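Local structure of hypothetical protein (Bacteroides uniformis ATCC 8492, 4QRL) at residues W13-Y18 with D29-N34; Q17-D22 with G108-F113; I67-E72 with F83-G88. The protein is of unknown function but has a lipocalin-like beta-barrel fold, which in related proteins often encloses small hydrophobic ligands. All coordinates share one frame; numbering follows the deposited sequence.

Contact 1 (W13-Y18 with D29-N34); sequences WQLRQY and DSVFYN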
# COMPACT_ATOMS: atom_id res chain seq x y z
N TRP A 13 -3.26 8.00 -2.08
CA TRP A 13 -2.63 8.09 -0.78
C TRP A 13 -1.13 8.03 -0.87
O TRP A 13 -0.59 7.09 -1.47
CB TRP A 13 -3.13 6.90 0.06
CG TRP A 13 -4.57 6.93 0.41
CD1 TRP A 13 -5.58 6.25 -0.21
CD2 TRP A 13 -5.15 7.54 1.57
NE1 TRP A 13 -6.79 6.52 0.42
CE2 TRP A 13 -6.54 7.31 1.52
CE3 TRP A 13 -4.62 8.32 2.61
CZ2 TRP A 13 -7.40 7.76 2.53
CZ3 TRP A 13 -5.50 8.88 3.55
CH2 TRP A 13 -6.87 8.60 3.49
N GLN A 14 -0.46 9.01 -0.28
CA GLN A 14 1.01 8.97 -0.25
C GLN A 14 1.45 8.19 0.96
O GLN A 14 1.09 8.56 2.07
CB GLN A 14 1.60 10.39 -0.18
CG GLN A 14 3.14 10.35 -0.07
CD GLN A 14 3.79 11.70 0.08
OE1 GLN A 14 3.23 12.61 0.67
NE2 GLN A 14 5.01 11.83 -0.43
N LEU A 15 2.26 7.13 0.76
CA LEU A 15 2.80 6.37 1.89
C LEU A 15 3.97 7.20 2.42
O LEU A 15 5.00 7.35 1.75
CB LEU A 15 3.21 4.94 1.47
CG LEU A 15 3.24 3.85 2.59
CD1 LEU A 15 3.29 2.44 1.98
CD2 LEU A 15 4.44 4.03 3.52
N ARG A 16 3.77 7.81 3.57
CA ARG A 16 4.74 8.72 4.19
C ARG A 16 5.79 8.04 5.00
O ARG A 16 6.91 8.57 5.14
CB ARG A 16 3.99 9.68 5.16
CG ARG A 16 3.04 10.62 4.51
CD ARG A 16 2.40 11.47 5.58
NE ARG A 16 3.34 12.42 6.18
CZ ARG A 16 2.99 13.38 7.03
NH1 ARG A 16 1.72 13.53 7.39
NH2 ARG A 16 3.91 14.20 7.52
N GLN A 17 5.40 6.98 5.70
CA GLN A 17 6.31 6.37 6.65
C GLN A 17 5.98 4.91 6.93
O GLN A 17 4.82 4.52 6.85
CB GLN A 17 6.20 7.16 7.98
CG GLN A 17 7.24 6.84 9.04
CD GLN A 17 6.89 7.51 10.34
OE1 GLN A 17 5.77 7.43 10.83
NE2 GLN A 17 7.84 8.21 10.92
N TYR A 18 7.02 4.12 7.25
CA TYR A 18 6.84 2.78 7.78
C TYR A 18 7.22 2.80 9.23
O TYR A 18 8.24 3.39 9.58
CB TYR A 18 7.67 1.70 7.06
CG TYR A 18 7.15 1.27 5.71
CD1 TYR A 18 5.98 0.51 5.60
CD2 TYR A 18 7.88 1.51 4.55
CE1 TYR A 18 5.52 0.07 4.36
CE2 TYR A 18 7.43 1.08 3.31
CZ TYR A 18 6.24 0.38 3.22
OH TYR A 18 5.82 -0.07 2.00
N ASP A 29 9.10 8.38 0.34
CA ASP A 29 8.53 9.51 -0.42
C ASP A 29 8.21 9.15 -1.86
O ASP A 29 7.94 10.03 -2.68
CB ASP A 29 9.47 10.73 -0.37
CG ASP A 29 10.79 10.60 -1.12
OD1 ASP A 29 11.22 9.45 -1.39
OD2 ASP A 29 11.41 11.66 -1.40
N SER A 30 8.22 7.87 -2.16
CA SER A 30 8.12 7.41 -3.53
C SER A 30 6.97 6.46 -3.80
O SER A 30 6.91 5.92 -4.89
CB SER A 30 9.43 6.70 -3.88
OG SER A 30 9.72 5.71 -2.90
N VAL A 31 6.09 6.19 -2.82
CA VAL A 31 5.04 5.18 -3.01
C VAL A 31 3.67 5.80 -2.80
O VAL A 31 3.47 6.53 -1.82
CB VAL A 31 5.23 3.96 -2.08
CG1 VAL A 31 4.13 2.93 -2.29
CG2 VAL A 31 6.62 3.33 -2.26
N PHE A 32 2.75 5.50 -3.72
CA PHE A 32 1.40 6.06 -3.72
C PHE A 32 0.41 4.96 -3.95
O PHE A 32 0.56 4.22 -4.94
CB PHE A 32 1.26 7.15 -4.82
CG PHE A 32 2.21 8.31 -4.62
CD1 PHE A 32 3.56 8.20 -4.98
CD2 PHE A 32 1.80 9.46 -3.96
CE1 PHE A 32 4.45 9.25 -4.74
CE2 PHE A 32 2.70 10.51 -3.73
CZ PHE A 32 4.01 10.40 -4.14
N TYR A 33 -0.57 4.78 -3.03
CA TYR A 33 -1.60 3.73 -3.20
C TYR A 33 -2.87 4.38 -3.67
O TYR A 33 -3.20 5.48 -3.24
CB TYR A 33 -1.90 2.98 -1.88
CG TYR A 33 -0.93 1.91 -1.42
CD1 TYR A 33 0.37 1.85 -1.92
CD2 TYR A 33 -1.26 1.04 -0.38
CE1 TYR A 33 1.27 0.88 -1.48
CE2 TYR A 33 -0.35 0.11 0.11
CZ TYR A 33 0.91 0.03 -0.44
OH TYR A 33 1.79 -0.92 0.01
N ASN A 34 -3.63 3.69 -4.52
CA ASN A 34 -4.86 4.24 -5.03
C ASN A 34 -5.96 3.20 -4.91
O ASN A 34 -5.73 2.01 -5.22
CB ASN A 34 -4.64 4.66 -6.49
CG ASN A 34 -5.75 5.46 -7.06
OD1 ASN A 34 -6.69 4.94 -7.68
ND2 ASN A 34 -5.67 6.76 -6.85
O HOH W 1 5.41 8.21 -0.71
O HOH W 2 4.40 -0.72 -0.49

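Contact 2 (Q17-D22 with G108-F113); sequences QYQYAD and GTKSIF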
# COMPACT_ATOMS: atom_id res chain seq x y z
N GLN A 17 5.40 6.98 5.70
CA GLN A 17 6.31 6.37 6.65
C GLN A 17 5.98 4.91 6.93
O GLN A 17 4.82 4.52 6.85
CB GLN A 17 6.20 7.16 7.98
CG GLN A 17 7.24 6.84 9.04
CD GLN A 17 6.89 7.51 10.34
OE1 GLN A 17 5.77 7.43 10.83
NE2 GLN A 17 7.84 8.21 10.92
N TYR A 18 7.02 4.12 7.25
CA TYR A 18 6.84 2.78 7.78
C TYR A 18 7.22 2.80 9.23
O TYR A 18 8.24 3.39 9.58
CB TYR A 18 7.67 1.70 7.06
CG TYR A 18 7.15 1.27 5.71
CD1 TYR A 18 5.98 0.51 5.60
CD2 TYR A 18 7.88 1.51 4.55
CE1 TYR A 18 5.52 0.07 4.36
CE2 TYR A 18 7.43 1.08 3.31
CZ TYR A 18 6.24 0.38 3.22
OH TYR A 18 5.82 -0.07 2.00
N GLN A 19 6.44 2.14 10.08
CA GLN A 19 6.83 2.01 11.49
C GLN A 19 7.01 0.54 11.71
O GLN A 19 6.05 -0.21 11.76
CB GLN A 19 5.81 2.63 12.44
CG GLN A 19 5.72 4.13 12.27
CD GLN A 19 4.67 4.70 13.18
OE1 GLN A 19 4.00 3.99 13.93
NE2 GLN A 19 4.48 6.00 13.07
N TYR A 20 8.26 0.12 11.75
CA TYR A 20 8.55 -1.28 11.83
C TYR A 20 8.31 -1.86 13.21
O TYR A 20 8.44 -1.18 14.23
CB TYR A 20 9.99 -1.52 11.36
CG TYR A 20 10.11 -1.28 9.87
CD1 TYR A 20 9.73 -2.25 8.95
CD2 TYR A 20 10.65 -0.09 9.37
CE1 TYR A 20 9.84 -2.03 7.58
CE2 TYR A 20 10.76 0.14 8.00
CZ TYR A 20 10.37 -0.85 7.11
OH TYR A 20 10.54 -0.67 5.75
N ALA A 21 7.95 -3.15 13.22
CA ALA A 21 7.65 -3.90 14.43
C ALA A 21 8.79 -3.84 15.45
O ALA A 21 8.51 -3.76 16.65
CB ALA A 21 7.34 -5.34 14.08
N ASP A 22 10.06 -3.78 14.99
CA ASP A 22 11.22 -3.70 15.89
C ASP A 22 11.45 -2.30 16.47
O ASP A 22 12.44 -2.12 17.16
CB ASP A 22 12.52 -4.20 15.19
CG ASP A 22 13.00 -3.38 14.00
OD1 ASP A 22 12.65 -2.17 13.92
OD2 ASP A 22 13.75 -3.93 13.17
N GLY A 108 2.76 -6.32 13.03
CA GLY A 108 3.44 -5.27 13.79
C GLY A 108 4.00 -4.08 13.02
O GLY A 108 4.40 -3.08 13.65
N THR A 109 4.07 -4.16 11.67
CA THR A 109 4.58 -3.05 10.87
C THR A 109 3.41 -2.17 10.41
O THR A 109 2.44 -2.68 9.86
CB THR A 109 5.39 -3.53 9.69
OG1 THR A 109 6.59 -4.11 10.21
CG2 THR A 109 5.76 -2.37 8.71
N LYS A 110 3.55 -0.85 10.61
CA LYS A 110 2.53 0.08 10.19
C LYS A 110 2.98 0.83 8.93
O LYS A 110 4.13 1.24 8.84
CB LYS A 110 2.18 1.10 11.29
CG LYS A 110 2.33 0.69 12.76
CD LYS A 110 1.36 -0.35 13.24
CE LYS A 110 1.53 -0.67 14.72
NZ LYS A 110 2.93 -1.05 15.09
N SER A 111 2.04 1.00 7.99
CA SER A 111 2.15 1.77 6.75
C SER A 111 1.32 3.04 7.00
O SER A 111 0.10 2.95 7.17
CB SER A 111 1.60 0.94 5.59
OG SER A 111 2.40 -0.20 5.33
N ILE A 112 1.97 4.20 7.08
CA ILE A 112 1.31 5.48 7.40
C ILE A 112 1.09 6.29 6.12
O ILE A 112 2.06 6.60 5.44
CB ILE A 112 2.16 6.31 8.40
CG1 ILE A 112 2.76 5.49 9.60
CG2 ILE A 112 1.45 7.62 8.78
CD1 ILE A 112 1.85 4.83 10.49
N PHE A 113 -0.16 6.69 5.84
CA PHE A 113 -0.48 7.44 4.60
C PHE A 113 -1.20 8.75 4.85
O PHE A 113 -1.93 8.89 5.83
CB PHE A 113 -1.42 6.63 3.66
CG PHE A 113 -0.99 5.23 3.30
CD1 PHE A 113 -1.15 4.18 4.21
CD2 PHE A 113 -0.52 4.94 2.03
CE1 PHE A 113 -0.74 2.88 3.88
CE2 PHE A 113 -0.13 3.63 1.69
CZ PHE A 113 -0.26 2.61 2.61
O HOH W 3 4.19 1.72 15.68

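Contact 3 (I67-E72 with F83-G88); sequences IILLPE and FGWPEG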
# COMPACT_ATOMS: atom_id res chain seq x y z
N ILE A 67 -5.64 -6.89 0.08
CA ILE A 67 -5.18 -6.42 -1.22
C ILE A 67 -4.57 -7.61 -1.96
O ILE A 67 -3.85 -8.42 -1.36
CB ILE A 67 -4.17 -5.24 -1.09
CG1 ILE A 67 -4.75 -4.10 -0.23
CG2 ILE A 67 -3.72 -4.72 -2.47
CD1 ILE A 67 -3.71 -2.93 0.14
N ILE A 68 -4.95 -7.76 -3.23
CA ILE A 68 -4.41 -8.87 -4.04
C ILE A 68 -3.94 -8.29 -5.37
O ILE A 68 -4.71 -7.65 -6.10
CB ILE A 68 -5.37 -10.08 -4.22
CG1 ILE A 68 -4.72 -11.14 -5.17
CG2 ILE A 68 -6.77 -9.62 -4.71
CD1 ILE A 68 -5.38 -12.47 -5.28
N LEU A 69 -2.65 -8.47 -5.65
CA LEU A 69 -2.07 -7.96 -6.87
C LEU A 69 -2.16 -8.98 -7.97
O LEU A 69 -2.13 -10.20 -7.72
CB LEU A 69 -0.60 -7.56 -6.64
CG LEU A 69 -0.38 -6.43 -5.62
CD1 LEU A 69 1.07 -6.21 -5.39
CD2 LEU A 69 -1.03 -5.12 -6.05
N LEU A 70 -2.23 -8.48 -9.21
CA LEU A 70 -2.28 -9.32 -10.41
C LEU A 70 -0.97 -10.07 -10.59
O LEU A 70 0.10 -9.53 -10.22
CB LEU A 70 -2.53 -8.44 -11.66
CG LEU A 70 -3.84 -7.66 -11.74
CD1 LEU A 70 -3.77 -6.66 -12.91
CD2 LEU A 70 -4.99 -8.61 -11.99
N PRO A 71 -1.01 -11.26 -11.24
CA PRO A 71 0.23 -12.01 -11.49
C PRO A 71 1.32 -11.19 -12.19
O PRO A 71 2.46 -11.26 -11.79
CB PRO A 71 -0.24 -13.18 -12.37
CG PRO A 71 -1.65 -13.40 -11.96
CD PRO A 71 -2.19 -12.01 -11.73
N GLU A 72 0.94 -10.35 -13.17
CA GLU A 72 1.89 -9.48 -13.88
C GLU A 72 2.64 -8.53 -12.92
O GLU A 72 3.82 -8.26 -13.14
CB GLU A 72 1.16 -8.67 -14.95
CG GLU A 72 2.13 -8.08 -15.95
CD GLU A 72 1.54 -7.11 -16.96
OE1 GLU A 72 0.31 -7.18 -17.22
OE2 GLU A 72 2.30 -6.25 -17.45
N PHE A 83 6.73 -4.52 -2.57
CA PHE A 83 5.71 -5.39 -2.01
C PHE A 83 6.33 -6.68 -1.49
O PHE A 83 6.57 -6.79 -0.28
CB PHE A 83 4.59 -5.63 -3.05
CG PHE A 83 3.82 -4.37 -3.36
CD1 PHE A 83 2.77 -3.95 -2.54
CD2 PHE A 83 4.17 -3.56 -4.44
CE1 PHE A 83 2.08 -2.77 -2.80
CE2 PHE A 83 3.51 -2.36 -4.68
CZ PHE A 83 2.47 -1.97 -3.85
N GLY A 84 6.61 -7.64 -2.39
CA GLY A 84 7.20 -8.91 -1.98
C GLY A 84 6.23 -9.81 -1.23
O GLY A 84 6.66 -10.74 -0.55
N TRP A 85 4.91 -9.54 -1.36
CA TRP A 85 3.90 -10.33 -0.66
C TRP A 85 3.80 -11.72 -1.21
O TRP A 85 3.80 -11.88 -2.44
CB TRP A 85 2.51 -9.66 -0.74
CG TRP A 85 2.42 -8.26 -0.22
CD1 TRP A 85 3.21 -7.67 0.71
CD2 TRP A 85 1.40 -7.31 -0.56
NE1 TRP A 85 2.79 -6.37 0.93
CE2 TRP A 85 1.67 -6.14 0.19
CE3 TRP A 85 0.30 -7.33 -1.43
CZ2 TRP A 85 0.85 -5.01 0.12
CZ3 TRP A 85 -0.52 -6.21 -1.49
CH2 TRP A 85 -0.23 -5.06 -0.74
N PRO A 86 3.66 -12.75 -0.34
CA PRO A 86 3.46 -14.11 -0.85
C PRO A 86 2.14 -14.20 -1.62
O PRO A 86 1.13 -13.64 -1.17
CB PRO A 86 3.46 -14.98 0.41
CG PRO A 86 3.04 -14.07 1.50
CD PRO A 86 3.60 -12.72 1.14
N GLU A 87 2.18 -14.79 -2.82
CA GLU A 87 1.05 -14.97 -3.74
C GLU A 87 0.38 -13.62 -4.14
O GLU A 87 -0.77 -13.61 -4.56
CB GLU A 87 0.03 -15.96 -3.14
CG GLU A 87 0.33 -17.41 -3.50
CD GLU A 87 -0.35 -18.43 -2.62
OE1 GLU A 87 -1.60 -18.41 -2.52
OE2 GLU A 87 0.37 -19.27 -2.03
N GLY A 88 1.11 -12.52 -3.98
CA GLY A 88 0.63 -11.18 -4.29
C GLY A 88 -0.49 -10.72 -3.39
O GLY A 88 -1.23 -9.83 -3.76

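Contact 1 (W13-Y18 with D29-N34)
Q14 runs out fully extended, its chi1 of 177° setting CG trans to the main-chain N, while F32 across the hairpin keeps CG beside its own N (chi1 -61°). The two side chains therefore lie alongside each other, Q14 CG 3.7 Å from F32 CE2, with amide and ring planes only 12° apart. R114 on strand 109-115 holds the far end of the glutamine by hydrogen-bonding OE1. On the opposite face of the sheet L15, in the conformer described here (one of two), lies beside Y33, its CD1 4.2 Å from Y33 CZ. The main chains pair antiparallel, W13 N to Y33 O and Y33 N to W13 O both at 2.8 Å. Near the corner at S30 a water 2.6 Å from L15 O, to which it probably donates, accepts from V31 N at 3.0 Å; a second lies 2.9 Å from Y18 OH and 2.7 Å from Y33 OH. The chemistry is thus mostly apolar on the L15 and Y33 face, where the two phenol oxygens share a water partner, and the water near S30 bridges L15 O and V31 N where direct pairing of the strands gives out.

Contact 2 (Q17-D22 with G108-F113)
Q17 and Q19 pair with I112 and K110 where the first and last strands of the lipocalin-like barrel meet antiparallel and close the sheet on itself. The bonding starts at a classic beta bulge, R16 and Q17 both facing I112. Q17 O receives I112 N at 2.9 Å, whereas the return bond from Q17 N to I112 O is weak at 3.4 Å; the same I112 O also takes the amide of R16, so the bulge divides one acceptor between two donors. At the next hydrogen-bonded pair the match is even: Q19 N to K110 O and K110 N to Q19 O are both 2.8 Å. Past the end of strand 11-19 the pairing fades to a weak bond from A21 N to T109 OG1, and A21 CB packs against the G108 carbonyl.

The side chains of Q17, Q19, K110 and I112 share a face. K110 bends at chi2 (-69°) and again at its end, which folds the ammonium back past the strand's start to G108 O, 2.9 Å from NZ. That donor comes from well above the carbonyl plane. A water accepts from K110 NZ and, 2.9 Å from Q19 OE1, donates to it, tying the two strands together through solvent. Beneath the glutamine amide, the CD1 methyl of I112 gives an apolar floor, so the Q19 headgroup has carbon on one flank and polar partners along its rim. On the other face Y18 turns its ring edge to S111, CE1 lying 3.3 Å from S111 OG. The amide of Q19 finishes the row within its own strand: NE2 donates to Q17 OE1 at 3.0 Å, nearly in the Q19 amide plane but 41° out of the plane of the accepting carbonyl.

Contact 3 (I67-E72 with F83-G88)
L69 lays its CD1 methyl over one face of the F83 ring, 4.1 Å from the centroid and 19° off the ring normal, a CH-pi contact on the tight side of this packing. The leucine meets F83 and W85 each at about a right angle. Its CG lies 4.1 Å from W85 CZ3, and the same indole carbon has I67 CG2 at 3.7 Å, that methyl arriving at the ring edge, near its plane. The two aromatics of the loop brace each other, F83 CD1 standing 3.4 Å above the W85 plane. F54 meets F83 edge to face, and F40 touches I67 and L69, so these two buried side chains face other barrel residues while the partly exposed rings of F83 and W85 pack against them from the loop.

Only one hydrogen bond joins the two segments, and it is short and straight: L69 N to G88 O, 2.7 Å, with 173° at the hydrogen. G88 is presented by a turn in which its N bonds back to W85 O at 3.2 Å, an oxygen also gripped by the Y79 hydroxyl. The outer side is looser. Exposed I68 turns away from the loop, grazing G88 O with CG1 at 4.0 Å. The chemistry implies that the loop after helix 79-82 is fastened to strand 64-69 by apolar and aromatic packing, with one strong main-chain bond satisfying the carbonyl of buried G88.

Contacts 1 and 2 share strand 11-19 and use its two flanks: contact 1 pairs it with the next strand in a mostly buried hairpin, contact 2 with the last strand at the surface, closing the barrel. Their difference in place shows in their chemistry, rings and aliphatic groups with bridging waters in contact 1, glutamines and a lysine in contact 2. The phenyl ring of F113 links them, packing on L15 and Y33. Contact 3, partly buried, joins a loop to strand 64-69 and leans on aromatics with little backbone pairing. It meets contact 1 across the barrel, where Y33 OH is 3.4 Å from F83 CE1, but does not touch contact 2.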